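Local coordinates for protein transcriptional regulator (Enterococcus faecalis, PDB 3QFI) that is probably a transcriptional regulator of the LytR-CpsA-Psr family, its detailed function unknown, at residues A[47-52]-A[261-266]; A[14-19]-A[103-108]; A[180-185]-A[225-230]; A[60-65]-A[96-101]; A[138-143]-A[152-157]. All blocks are in the same frame, centred on the assembly; numbering follows the deposited sequence.

In the fold
From the N terminus, 14-19 opens interaction 2, 47-52 opens interaction 1 and 60-65 opens interaction 4. Interaction 4 closes first, at 96-101, and is nested inside both of the others. Interaction 2 closes next, at 103-108, and so crosses interaction 1. Interactions 5 and 3 then follow in series, both inside the long loop that interaction 1 closes at 261-266. Interactions 1 to 4 reach one mixed sheet. They bring to it helix 249-262, the N-terminal loop, helix 166-184 and helix 80-98, respectively. Interaction 5 stands apart, about 32 Å from interaction 1 between centres, and joins a loop to helix 150-156.

Interaction 1: A[47-52]-A[261-266]; sequences VVTINP and KQLGLK
The C-terminal end of helix 249-262, closed by a Schellman motif, sits against strand 44-51 of the mixed sheet, where Gln262 and Leu263 meet Thr49 and Asn51. Gly264 is the C-prime residue, with positive phi. Its N bonds to Lys261 O at 2.9 Å, and Leu265 N bonds back to Arg260 O. Thr49 and Asn51 both point toward the helix end, as alternate residues of a strand should. The hydroxyl of Thr49 lies between its own backbone N and carbonyl carbon (chi1 54°). This puts OG1 against the aliphatic start of Gln262, 3.7 Å from Gln262 CB. The two side chains cross at about a right angle. The methyl of Thr49 goes to the other residue: Thr49 CG2 is 4.1 Å from Leu263 CD2. Asn51 lies beside the last turn of the helix, and Asn51 OD1 is 3.0 Å from Gln262 O. Gln262 also touches Thr58 on strand 56-62, and Leu263 touches Ser23 on strand 22-28, so the helix end spans three neighbouring strands. The contact is buried and mixed: Thr49 packs its hydroxyl oxygen on the carbons of Gln262 and its methyl on Leu263, and this part of it is van der Waals packing.

Interaction 2: A[14-19]-A[103-108]; sequences ANIDAQ and IHHYVS
The backbones come closest at Ala14 and His104, whose CA atoms are 6.7 Å apart, and just beyond this point 14-19 folds into a type I beta turn from Ile16 to Gln19. Gln19 N bonds to Ile16 O at 3.0 Å to close that turn. Ala14 points its methyl at the imidazole of His104. Ala14 CB lies over the centre of one ring face, 3.6 Å from the ring centroid and 10° off the ring normal. This is a CH-pi contact. The ring is held from another direction too, because His104 ND1 is hydrogen-bonded to Ser23 N. The contact thus lays the N-terminal loop against the start of strand 105-109, which runs parallel to strand 22-28 in the mixed sheet. Phe22, on that second strand, touches both Ala14 and His104. Ile16 makes the second meeting. Its chain is extended, with CD1 anti to CA (chi2 180°), and this carries the terminal methyl out to the next histidine. Ile16 CD1 is 3.4 Å from His105 NE2 and approaches the ring obliquely. The two side chains come from opposite directions. Ile16 also packs on Asp212, Asp215 and Ile216 of helix 210-216, while His105 touches Asp207 and Leu208.

Interaction 3: A[180-185]-A[225-230]; sequences IVRKVM and KTIDSE
Arg182 has CG anti to its backbone N (chi1 -157°) and a chain bent at the next bond (chi2 97°), which swings the guanidinium across to Lys225 and Ile227. Beyond the bend the chain runs extended. The contact joins the last turns of helix 166-184 to strand 227-230, which is an outermost strand of the mixed sheet within this chain and runs parallel to strand 56-62. Arg182 NH1 gives a hydrogen bond to Lys225 O, 3.2 Å long and bent, with 144° at the hydrogen. The donor stands above the carbonyl plane, off the lone-pair positions, and the oxygen is tilted from the guanidinium plane. The bond is therefore not an ideal one, and it lies on the surface. Ile227 points toward the helix and lies alongside the end of Arg182, the two side chains sliding past each other in opposite directions. Ile227 also touches Glu178, one turn earlier in the same helix, and Met59 on strand 56-62. Val181 of the helix and Met185 just after it pack on Phe224, just before Lys225. Ser229, farther along the strand, touches Arg171 and Arg174, so the strand follows helix 166-184 over several turns. The other terminal nitrogen meets a hydrocarbon branch: Arg182 NH2 is 3.7 Å from Ile227 CG1, reached obliquely to the flat group.

Interaction 4: A[60-65]-A[96-101]; sequences ISLDRD and QELLDI
One methyl of Leu62 serves two consecutive leucines, Leu98 and Leu99, at the end of a helix. The contact is the packing of helix 80-98 on the mixed sheet, at strand 56-62, on the face that also receives helix 249-262. It is buried and wholly aliphatic across the two segments. Leu98 has CG anti to the backbone N (chi1 175°), and from there its CD2 branch meets Leu62. The two side chains slide past each other in opposite directions, and Leu62 CD2 lies 4.0 Å from Leu98 CD2. The same Leu62 CD2 is 4.2 Å from Leu99 CD2. Val47 of strand 44-51 touches Ile60, Leu62 and Leu99, and so extends this patch to the next strand. Near the helix end Asp100 has positive phi; its carbonyl is hydrogen-bonded to Arg260 and its carboxylate to His268. On the strand side, Ser61 lies between the two contact residues Ile60 and Leu62, faces the other way and bonds through OG to Arg174 of helix 166-184. Leu99 divides its two methyls between the strand residues. While CD2 meets Leu62, Leu99 CD1 approaches Ile60 CG2 at 4.4 Å.

Interaction 5: A[138-143]-A[152-157]; sequences ITVPAG and GLAYAR
Val140 and Ala154 make the close part of this contact, and Ile138 makes the looser, more exposed part. Val140 is buried and points toward helix 150-156. With CG1 anti to the backbone N (chi1 -169°), CG2 faces Ala154 and CG1 faces Tyr155. Val140 CG2 presses on Ala154 CB at 3.7 Å. Val140 CG1 turns to the aromatic ring next door and lies 4.2 Å from Tyr155 CD1, meeting the ring obliquely. The same valine touches Asn128 and Leu147 on the flanking strands 124-128 and 145-147. At the outer edge Ile138 touches the same alanine more distantly, with Ile138 CG2 4.1 Å from Ala154 CB. Thr139, between the two, points away and is exposed. The loop that follows strand 124-128 is thus laid along the short helix through alternate residues. Tyr155 goes deeper. Its ring packs on Val126 and Leu147, and its OH is hydrogen-bonded to Glu175 of helix 166-184. The carbonyl O of Tyr155 bonds to Arg172 of that helix. The small side chain of Ala154 lets two branched residues approach the helix closely. The contact is apolar and depends on fit, while the polar end of Tyr155 is satisfied by Glu175.

Interaction 1: A[47-52]-A[261-266]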
# COMPACT_ATOMS: atom_id res chain seq x y z
N VAL A 47 -0.75 -2.22 0.97
CA VAL A 47 -0.66 -3.64 1.25
C VAL A 47 -1.07 -4.42 0.02
O VAL A 47 -2.06 -4.10 -0.64
CB VAL A 47 -1.57 -4.07 2.41
CG1 VAL A 47 -1.44 -5.58 2.62
CG2 VAL A 47 -1.18 -3.33 3.69
N VAL A 48 -0.29 -5.45 -0.30
CA VAL A 48 -0.57 -6.29 -1.47
C VAL A 48 -0.61 -7.75 -1.06
O VAL A 48 0.22 -8.20 -0.26
CB VAL A 48 0.52 -6.10 -2.56
CG1 VAL A 48 0.28 -7.07 -3.72
CG2 VAL A 48 0.51 -4.68 -3.07
N THR A 49 -1.59 -8.50 -1.58
CA THR A 49 -1.68 -9.92 -1.28
C THR A 49 -1.45 -10.70 -2.57
O THR A 49 -2.13 -10.48 -3.58
CB THR A 49 -3.05 -10.34 -0.67
OG1 THR A 49 -4.12 -9.90 -1.51
CG2 THR A 49 -3.20 -9.76 0.73
N ILE A 50 -0.48 -11.60 -2.53
CA ILE A 50 -0.14 -12.42 -3.68
C ILE A 50 -0.78 -13.79 -3.45
O ILE A 50 -0.39 -14.52 -2.54
CB ILE A 50 1.40 -12.55 -3.81
CG1 ILE A 50 2.04 -11.17 -3.65
CG2 ILE A 50 1.79 -13.13 -5.18
CD1 ILE A 50 1.59 -10.15 -4.67
N ASN A 51 -1.78 -14.13 -4.27
CA ASN A 51 -2.46 -15.41 -4.17
C ASN A 51 -2.49 -16.11 -5.51
O ASN A 51 -3.41 -15.94 -6.30
CB ASN A 51 -3.89 -15.24 -3.67
CG ASN A 51 -4.62 -16.57 -3.53
OD1 ASN A 51 -4.17 -17.46 -2.79
ND2 ASN A 51 -5.73 -16.71 -4.25
N PRO A 52 -1.47 -16.93 -5.79
CA PRO A 52 -1.40 -17.66 -7.06
C PRO A 52 -2.51 -18.70 -7.21
O PRO A 52 -2.88 -19.05 -8.32
CB PRO A 52 -0.01 -18.28 -7.03
CG PRO A 52 0.22 -18.52 -5.56
CD PRO A 52 -0.31 -17.25 -4.94
N LYS A 261 -8.91 -14.36 3.24
CA LYS A 261 -9.10 -15.50 2.33
C LYS A 261 -8.06 -15.50 1.20
O LYS A 261 -7.65 -16.56 0.72
CB LYS A 261 -10.53 -15.52 1.75
CG LYS A 261 -11.61 -15.91 2.76
CD LYS A 261 -12.99 -16.03 2.10
CE LYS A 261 -14.09 -16.42 3.10
NZ LYS A 261 -15.41 -16.69 2.43
N GLN A 262 -7.64 -14.31 0.78
CA GLN A 262 -6.60 -14.18 -0.23
C GLN A 262 -5.35 -14.92 0.24
O GLN A 262 -4.57 -15.43 -0.56
CB GLN A 262 -6.25 -12.70 -0.44
CG GLN A 262 -7.20 -11.94 -1.34
CD GLN A 262 -7.41 -12.67 -2.65
OE1 GLN A 262 -8.37 -13.43 -2.80
NE2 GLN A 262 -6.49 -12.47 -3.59
N LEU A 263 -5.17 -14.98 1.56
CA LEU A 263 -4.01 -15.63 2.16
C LEU A 263 -4.29 -17.04 2.65
O LEU A 263 -3.59 -17.55 3.53
CB LEU A 263 -3.49 -14.77 3.31
CG LEU A 263 -3.04 -13.36 2.93
CD1 LEU A 263 -2.77 -12.57 4.19
CD2 LEU A 263 -1.78 -13.41 2.04
N GLY A 264 -5.31 -17.67 2.08
CA GLY A 264 -5.66 -19.02 2.47
C GLY A 264 -6.03 -19.12 3.94
O GLY A 264 -5.88 -20.18 4.55
N LEU A 265 -6.51 -18.02 4.51
CA LEU A 265 -6.91 -18.01 5.91
C LEU A 265 -8.42 -18.08 6.01
O LEU A 265 -9.13 -17.81 5.04
CB LEU A 265 -6.42 -16.75 6.62
CG LEU A 265 -4.90 -16.61 6.67
CD1 LEU A 265 -4.54 -15.25 7.26
CD2 LEU A 265 -4.30 -17.74 7.51
N LYS A 266 -8.91 -18.44 7.19
CA LYS A 266 -10.35 -18.56 7.40
C LYS A 266 -10.93 -17.30 8.03
O LYS A 266 -10.20 -16.40 8.46
CB LYS A 266 -10.65 -19.78 8.29
CG LYS A 266 -10.33 -21.14 7.64
CD LYS A 266 -10.45 -22.29 8.65
CE LYS A 266 -10.32 -23.68 8.00
NZ LYS A 266 -8.98 -23.94 7.40

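Interaction 2: A[14-19]-A[103-108]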
# COMPACT_ATOMS: atom_id res chain seq x y z
N ALA A 14 5.15 -17.65 5.75
CA ALA A 14 4.68 -18.05 4.42
C ALA A 14 5.81 -18.74 3.64
O ALA A 14 6.88 -18.18 3.46
CB ALA A 14 4.21 -16.82 3.66
N ASN A 15 5.58 -19.97 3.18
CA ASN A 15 6.61 -20.69 2.43
C ASN A 15 6.62 -20.26 0.96
O ASN A 15 5.83 -20.75 0.16
CB ASN A 15 6.38 -22.20 2.52
CG ASN A 15 7.54 -23.02 1.94
OD1 ASN A 15 7.69 -24.21 2.23
ND2 ASN A 15 8.36 -22.38 1.10
N ILE A 16 7.51 -19.34 0.60
CA ILE A 16 7.57 -18.84 -0.77
C ILE A 16 7.99 -19.91 -1.75
O ILE A 16 7.57 -19.90 -2.92
CB ILE A 16 8.54 -17.67 -0.89
CG1 ILE A 16 7.99 -16.48 -0.11
CG2 ILE A 16 8.72 -17.28 -2.35
CD1 ILE A 16 8.88 -15.26 -0.15
N ASP A 17 8.84 -20.81 -1.28
CA ASP A 17 9.32 -21.90 -2.09
C ASP A 17 8.13 -22.74 -2.55
O ASP A 17 8.06 -23.14 -3.71
CB ASP A 17 10.32 -22.73 -1.26
CG ASP A 17 10.87 -23.91 -2.02
OD1 ASP A 17 10.20 -24.97 -2.02
OD2 ASP A 17 11.96 -23.77 -2.62
N ALA A 18 7.16 -22.98 -1.67
CA ALA A 18 5.98 -23.77 -2.05
C ALA A 18 4.87 -22.90 -2.68
O ALA A 18 3.72 -23.32 -2.78
CB ALA A 18 5.44 -24.52 -0.84
N GLN A 19 5.25 -21.71 -3.13
CA GLN A 19 4.33 -20.76 -3.73
C GLN A 19 3.08 -20.66 -2.87
O GLN A 19 1.93 -20.81 -3.31
CB GLN A 19 3.97 -21.15 -5.16
CG GLN A 19 2.98 -22.29 -5.28
CD GLN A 19 2.14 -22.20 -6.55
OE1 GLN A 19 1.10 -22.86 -6.65
NE2 GLN A 19 2.60 -21.40 -7.52
N ILE A 103 1.62 -9.79 7.99
CA ILE A 103 2.40 -9.07 7.00
C ILE A 103 3.69 -9.85 6.92
O ILE A 103 4.56 -9.68 7.77
CB ILE A 103 2.76 -7.64 7.46
CG1 ILE A 103 1.50 -6.80 7.61
CG2 ILE A 103 3.70 -7.00 6.44
CD1 ILE A 103 0.71 -6.62 6.31
N HIS A 104 3.82 -10.69 5.91
CA HIS A 104 5.01 -11.52 5.75
C HIS A 104 6.27 -10.77 5.39
O HIS A 104 7.36 -11.10 5.86
CB HIS A 104 4.75 -12.57 4.70
CG HIS A 104 3.55 -13.40 4.99
ND1 HIS A 104 2.41 -13.35 4.23
CD2 HIS A 104 3.29 -14.24 6.01
CE1 HIS A 104 1.49 -14.14 4.76
NE2 HIS A 104 2.01 -14.69 5.85
N HIS A 105 6.11 -9.75 4.55
CA HIS A 105 7.24 -8.98 4.09
C HIS A 105 6.90 -7.49 3.99
O HIS A 105 5.73 -7.10 3.89
CB HIS A 105 7.67 -9.48 2.72
CG HIS A 105 8.13 -10.90 2.72
ND1 HIS A 105 9.31 -11.30 3.32
CD2 HIS A 105 7.60 -12.01 2.16
CE1 HIS A 105 9.48 -12.60 3.13
NE2 HIS A 105 8.46 -13.05 2.42
N TYR A 106 7.94 -6.67 4.01
CA TYR A 106 7.75 -5.23 3.89
C TYR A 106 8.83 -4.66 2.98
O TYR A 106 9.85 -5.30 2.72
CB TYR A 106 7.84 -4.56 5.25
CG TYR A 106 9.25 -4.34 5.73
CD1 TYR A 106 9.98 -5.36 6.36
CD2 TYR A 106 9.88 -3.11 5.52
CE1 TYR A 106 11.30 -5.14 6.78
CE2 TYR A 106 11.19 -2.89 5.93
CZ TYR A 106 11.90 -3.90 6.55
OH TYR A 106 13.20 -3.64 6.95
N VAL A 107 8.59 -3.44 2.51
CA VAL A 107 9.55 -2.73 1.68
C VAL A 107 9.41 -1.23 1.89
O VAL A 107 8.30 -0.70 1.86
CB VAL A 107 9.39 -3.08 0.16
CG1 VAL A 107 7.97 -2.98 -0.24
CG2 VAL A 107 10.24 -2.13 -0.70
N SER A 108 10.53 -0.56 2.14
CA SER A 108 10.58 0.89 2.34
C SER A 108 11.36 1.46 1.18
O SER A 108 12.50 1.05 0.94
CB SER A 108 11.33 1.26 3.63
OG SER A 108 10.57 0.99 4.79

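Interaction 3: A[180-185]-A[225-230]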
# COMPACT_ATOMS: atom_id res chain seq x y z
N ILE A 180 4.57 -0.78 -12.32
CA ILE A 180 5.94 -1.14 -11.98
C ILE A 180 6.02 -2.65 -11.84
O ILE A 180 6.71 -3.33 -12.61
CB ILE A 180 6.38 -0.48 -10.65
CG1 ILE A 180 6.45 1.04 -10.81
CG2 ILE A 180 7.77 -0.98 -10.24
CD1 ILE A 180 7.48 1.49 -11.82
N VAL A 181 5.31 -3.18 -10.86
CA VAL A 181 5.29 -4.60 -10.61
C VAL A 181 5.07 -5.39 -11.88
O VAL A 181 5.72 -6.41 -12.12
CB VAL A 181 4.18 -4.95 -9.63
CG1 VAL A 181 4.02 -6.46 -9.55
CG2 VAL A 181 4.52 -4.37 -8.27
N ARG A 182 4.14 -4.91 -12.69
CA ARG A 182 3.81 -5.57 -13.94
C ARG A 182 5.05 -5.67 -14.83
O ARG A 182 5.32 -6.71 -15.41
CB ARG A 182 2.71 -4.78 -14.65
CG ARG A 182 1.90 -5.60 -15.63
CD ARG A 182 0.60 -6.10 -15.01
NE ARG A 182 -0.01 -7.13 -15.84
CZ ARG A 182 -1.23 -7.63 -15.64
NH1 ARG A 182 -1.69 -8.57 -16.45
NH2 ARG A 182 -1.97 -7.18 -14.64
N LYS A 183 5.80 -4.57 -14.91
CA LYS A 183 7.02 -4.49 -15.70
C LYS A 183 8.13 -5.33 -15.09
O LYS A 183 8.76 -6.15 -15.77
CB LYS A 183 7.48 -3.04 -15.79
CG LYS A 183 8.55 -2.76 -16.82
CD LYS A 183 7.98 -2.78 -18.23
CE LYS A 183 6.76 -1.88 -18.35
NZ LYS A 183 7.06 -0.49 -17.93
N VAL A 184 8.39 -5.13 -13.79
CA VAL A 184 9.44 -5.87 -13.11
C VAL A 184 9.23 -7.38 -13.26
O VAL A 184 10.18 -8.15 -13.16
CB VAL A 184 9.50 -5.54 -11.59
CG1 VAL A 184 10.68 -6.27 -10.96
CG2 VAL A 184 9.65 -4.04 -11.37
N MET A 185 7.98 -7.79 -13.49
CA MET A 185 7.66 -9.21 -13.65
C MET A 185 7.36 -9.58 -15.11
O MET A 185 6.96 -10.71 -15.39
CB MET A 185 6.44 -9.58 -12.80
CG MET A 185 6.57 -9.32 -11.31
SD MET A 185 7.62 -10.49 -10.44
CE MET A 185 6.49 -11.84 -10.28
N LYS A 225 -1.46 -11.99 -12.94
CA LYS A 225 -2.25 -11.95 -14.16
C LYS A 225 -3.36 -10.93 -14.00
O LYS A 225 -3.84 -10.36 -14.98
CB LYS A 225 -2.87 -13.32 -14.48
CG LYS A 225 -1.92 -14.31 -15.15
CD LYS A 225 -2.64 -15.60 -15.53
CE LYS A 225 -1.74 -16.54 -16.33
NZ LYS A 225 -2.48 -17.74 -16.86
N THR A 226 -3.77 -10.70 -12.76
CA THR A 226 -4.84 -9.76 -12.47
C THR A 226 -4.56 -9.09 -11.13
O THR A 226 -4.47 -9.76 -10.10
CB THR A 226 -6.20 -10.48 -12.37
OG1 THR A 226 -6.33 -11.41 -13.46
CG2 THR A 226 -7.34 -9.48 -12.41
N ILE A 227 -4.42 -7.77 -11.16
CA ILE A 227 -4.16 -6.99 -9.96
C ILE A 227 -5.44 -6.25 -9.55
O ILE A 227 -5.79 -5.24 -10.14
CB ILE A 227 -3.06 -5.95 -10.22
CG1 ILE A 227 -1.91 -6.58 -11.02
CG2 ILE A 227 -2.55 -5.40 -8.90
CD1 ILE A 227 -1.27 -7.79 -10.39
N ASP A 228 -6.15 -6.76 -8.53
CA ASP A 228 -7.40 -6.13 -8.07
C ASP A 228 -7.12 -5.11 -6.95
O ASP A 228 -6.04 -5.11 -6.35
CB ASP A 228 -8.37 -7.20 -7.57
CG ASP A 228 -9.81 -6.72 -7.50
OD1 ASP A 228 -10.57 -7.23 -6.64
OD2 ASP A 228 -10.20 -5.84 -8.30
N SER A 229 -8.09 -4.24 -6.66
CA SER A 229 -7.94 -3.24 -5.61
C SER A 229 -9.00 -3.41 -4.52
O SER A 229 -9.93 -4.19 -4.66
CB SER A 229 -8.06 -1.83 -6.19
OG SER A 229 -7.08 -1.58 -7.18
N GLU A 230 -8.84 -2.66 -3.44
CA GLU A 230 -9.77 -2.70 -2.31
C GLU A 230 -9.73 -1.38 -1.57
O GLU A 230 -8.66 -0.90 -1.19
CB GLU A 230 -9.39 -3.82 -1.35
CG GLU A 230 -9.91 -5.19 -1.74
CD GLU A 230 -10.96 -5.72 -0.78
OE1 GLU A 230 -11.54 -6.78 -1.07
OE2 GLU A 230 -11.19 -5.08 0.26

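Interaction 4: A[60-65]-A[96-101]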
# COMPACT_ATOMS: atom_id res chain seq x y z
N ILE A 60 -3.99 -2.54 -1.50
CA ILE A 60 -4.81 -1.92 -0.48
C ILE A 60 -4.13 -0.65 0.00
O ILE A 60 -3.10 -0.70 0.65
CB ILE A 60 -5.03 -2.91 0.71
CG1 ILE A 60 -6.50 -3.23 0.88
CG2 ILE A 60 -4.52 -2.31 2.00
CD1 ILE A 60 -7.35 -2.05 1.32
N SER A 61 -4.72 0.48 -0.34
CA SER A 61 -4.20 1.76 0.08
C SER A 61 -4.70 2.01 1.49
O SER A 61 -5.88 1.76 1.79
CB SER A 61 -4.75 2.87 -0.81
OG SER A 61 -4.26 2.78 -2.13
N LEU A 62 -3.82 2.50 2.36
CA LEU A 62 -4.23 2.84 3.73
C LEU A 62 -4.12 4.35 3.91
O LEU A 62 -3.03 4.92 3.80
CB LEU A 62 -3.34 2.12 4.74
CG LEU A 62 -3.49 0.60 4.74
CD1 LEU A 62 -2.35 -0.06 5.49
CD2 LEU A 62 -4.83 0.24 5.36
N ASP A 63 -5.24 5.00 4.16
CA ASP A 63 -5.26 6.45 4.37
C ASP A 63 -4.49 6.76 5.66
O ASP A 63 -4.61 6.04 6.64
CB ASP A 63 -6.70 6.96 4.49
CG ASP A 63 -6.78 8.48 4.55
OD1 ASP A 63 -6.24 9.09 5.50
OD2 ASP A 63 -7.40 9.06 3.64
N ARG A 64 -3.71 7.83 5.64
CA ARG A 64 -2.91 8.23 6.79
C ARG A 64 -3.75 8.74 7.96
O ARG A 64 -3.31 8.73 9.11
CB ARG A 64 -1.90 9.32 6.39
CG ARG A 64 -2.52 10.66 5.97
CD ARG A 64 -1.46 11.69 5.54
NE ARG A 64 -0.77 11.25 4.32
CZ ARG A 64 0.15 11.95 3.66
NH1 ARG A 64 0.54 13.15 4.08
NH2 ARG A 64 0.69 11.43 2.56
N ASP A 65 -4.97 9.18 7.67
CA ASP A 65 -5.82 9.69 8.73
C ASP A 65 -6.65 8.61 9.41
O ASP A 65 -7.47 8.90 10.28
CB ASP A 65 -6.73 10.78 8.17
CG ASP A 65 -5.94 11.94 7.58
OD1 ASP A 65 -6.35 12.47 6.51
OD2 ASP A 65 -4.92 12.34 8.19
N GLN A 96 -0.90 -4.91 10.80
CA GLN A 96 -1.26 -6.32 11.03
C GLN A 96 -2.48 -6.47 11.92
O GLN A 96 -3.19 -7.47 11.84
CB GLN A 96 -0.11 -7.12 11.69
CG GLN A 96 0.97 -7.70 10.75
CD GLN A 96 1.86 -8.76 11.43
OE1 GLN A 96 2.31 -8.58 12.57
NE2 GLN A 96 2.14 -9.85 10.72
N GLU A 97 -2.71 -5.49 12.79
CA GLU A 97 -3.86 -5.51 13.69
C GLU A 97 -5.07 -4.89 12.98
O GLU A 97 -6.20 -5.33 13.16
CB GLU A 97 -3.57 -4.72 14.98
CG GLU A 97 -2.80 -5.49 16.06
CD GLU A 97 -3.55 -6.70 16.62
OE1 GLU A 97 -3.62 -7.74 15.93
OE2 GLU A 97 -4.08 -6.61 17.75
N LEU A 98 -4.82 -3.87 12.17
CA LEU A 98 -5.87 -3.19 11.43
C LEU A 98 -6.54 -4.11 10.41
O LEU A 98 -7.75 -4.21 10.36
CB LEU A 98 -5.31 -1.95 10.71
CG LEU A 98 -6.26 -1.17 9.79
CD1 LEU A 98 -7.50 -0.74 10.57
CD2 LEU A 98 -5.55 0.05 9.24
N LEU A 99 -5.73 -4.80 9.61
CA LEU A 99 -6.26 -5.68 8.58
C LEU A 99 -6.47 -7.10 9.08
O LEU A 99 -6.94 -7.97 8.35
CB LEU A 99 -5.31 -5.70 7.39
CG LEU A 99 -4.96 -4.32 6.86
CD1 LEU A 99 -3.94 -4.45 5.75
CD2 LEU A 99 -6.22 -3.60 6.38
N ASP A 100 -6.11 -7.34 10.33
CA ASP A 100 -6.23 -8.65 10.93
C ASP A 100 -5.61 -9.71 10.03
O ASP A 100 -6.20 -10.77 9.81
CB ASP A 100 -7.68 -9.02 11.22
CG ASP A 100 -7.80 -10.31 12.03
OD1 ASP A 100 -7.10 -10.42 13.06
OD2 ASP A 100 -8.58 -11.20 11.65
N ILE A 101 -4.43 -9.41 9.51
CA ILE A 101 -3.72 -10.35 8.66
C ILE A 101 -2.24 -10.33 8.96
O ILE A 101 -1.73 -9.42 9.59
CB ILE A 101 -3.87 -10.06 7.13
CG1 ILE A 101 -3.37 -8.65 6.81
CG2 ILE A 101 -5.32 -10.23 6.69
CD1 ILE A 101 -3.19 -8.42 5.32

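Interaction 5: A[138-143]-A[152-157]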
# COMPACT_ATOMS: atom_id res chain seq x y z
N ILE A 138 7.52 20.67 -12.16
CA ILE A 138 7.41 19.53 -13.07
C ILE A 138 6.00 19.46 -13.66
O ILE A 138 5.02 19.69 -12.96
CB ILE A 138 7.74 18.21 -12.35
CG1 ILE A 138 9.16 18.28 -11.80
CG2 ILE A 138 7.60 17.03 -13.30
CD1 ILE A 138 9.64 17.00 -11.17
N THR A 139 5.90 19.14 -14.95
CA THR A 139 4.60 19.04 -15.59
C THR A 139 4.36 17.65 -16.14
O THR A 139 5.20 17.08 -16.82
CB THR A 139 4.45 20.08 -16.73
OG1 THR A 139 4.44 21.41 -16.19
CG2 THR A 139 3.15 19.85 -17.50
N VAL A 140 3.19 17.10 -15.81
CA VAL A 140 2.78 15.78 -16.27
C VAL A 140 1.65 15.96 -17.27
O VAL A 140 0.57 16.43 -16.91
CB VAL A 140 2.27 14.92 -15.09
CG1 VAL A 140 2.10 13.47 -15.52
CG2 VAL A 140 3.22 15.02 -13.91
N PRO A 141 1.88 15.61 -18.55
CA PRO A 141 0.85 15.75 -19.58
C PRO A 141 -0.41 14.94 -19.31
O PRO A 141 -0.41 14.06 -18.46
CB PRO A 141 1.57 15.30 -20.85
CG PRO A 141 2.52 14.27 -20.33
CD PRO A 141 3.08 14.96 -19.10
N ALA A 142 -1.48 15.25 -20.04
CA ALA A 142 -2.75 14.55 -19.88
C ALA A 142 -2.91 13.45 -20.93
O ALA A 142 -2.25 13.46 -21.97
CB ALA A 142 -3.90 15.54 -19.98
N GLY A 143 -3.79 12.49 -20.64
CA GLY A 143 -4.02 11.40 -21.57
C GLY A 143 -2.96 10.31 -21.48
O GLY A 143 -2.11 10.34 -20.59
N GLY A 152 7.44 10.73 -12.87
CA GLY A 152 6.78 9.61 -12.21
C GLY A 152 6.48 10.01 -10.78
O GLY A 152 5.40 9.71 -10.27
N LEU A 153 7.41 10.68 -10.12
CA LEU A 153 7.17 11.10 -8.74
C LEU A 153 6.04 12.10 -8.64
O LEU A 153 5.24 12.05 -7.71
CB LEU A 153 8.41 11.73 -8.12
CG LEU A 153 9.45 10.77 -7.57
CD1 LEU A 153 10.46 11.57 -6.75
CD2 LEU A 153 8.77 9.71 -6.69
N ALA A 154 5.97 13.02 -9.60
CA ALA A 154 4.91 14.03 -9.57
C ALA A 154 3.53 13.39 -9.70
O ALA A 154 2.63 13.73 -8.94
CB ALA A 154 5.14 15.04 -10.70
N TYR A 155 3.39 12.45 -10.63
CA TYR A 155 2.13 11.75 -10.86
C TYR A 155 1.67 11.00 -9.61
O TYR A 155 0.47 10.91 -9.33
CB TYR A 155 2.27 10.76 -12.02
CG TYR A 155 0.97 10.08 -12.41
CD1 TYR A 155 -0.04 10.79 -13.06
CD2 TYR A 155 0.73 8.73 -12.08
CE1 TYR A 155 -1.27 10.19 -13.35
CE2 TYR A 155 -0.50 8.12 -12.37
CZ TYR A 155 -1.50 8.87 -13.01
OH TYR A 155 -2.73 8.32 -13.25
N ALA A 156 2.62 10.46 -8.87
CA ALA A 156 2.33 9.71 -7.65
C ALA A 156 2.03 10.66 -6.49
O ALA A 156 1.20 10.36 -5.65
CB ALA A 156 3.50 8.81 -7.31
N ARG A 157 2.73 11.79 -6.47
CA ARG A 157 2.55 12.77 -5.41
C ARG A 157 1.84 14.00 -5.95
O ARG A 157 2.41 14.74 -6.75
CB ARG A 157 3.91 13.17 -4.83
CG ARG A 157 3.83 14.04 -3.59
CD ARG A 157 5.23 14.42 -3.10
NE ARG A 157 5.20 15.05 -1.77
CZ ARG A 157 4.51 16.14 -1.48
NH1 ARG A 157 3.78 16.75 -2.40
NH2 ARG A 157 4.56 16.64 -0.25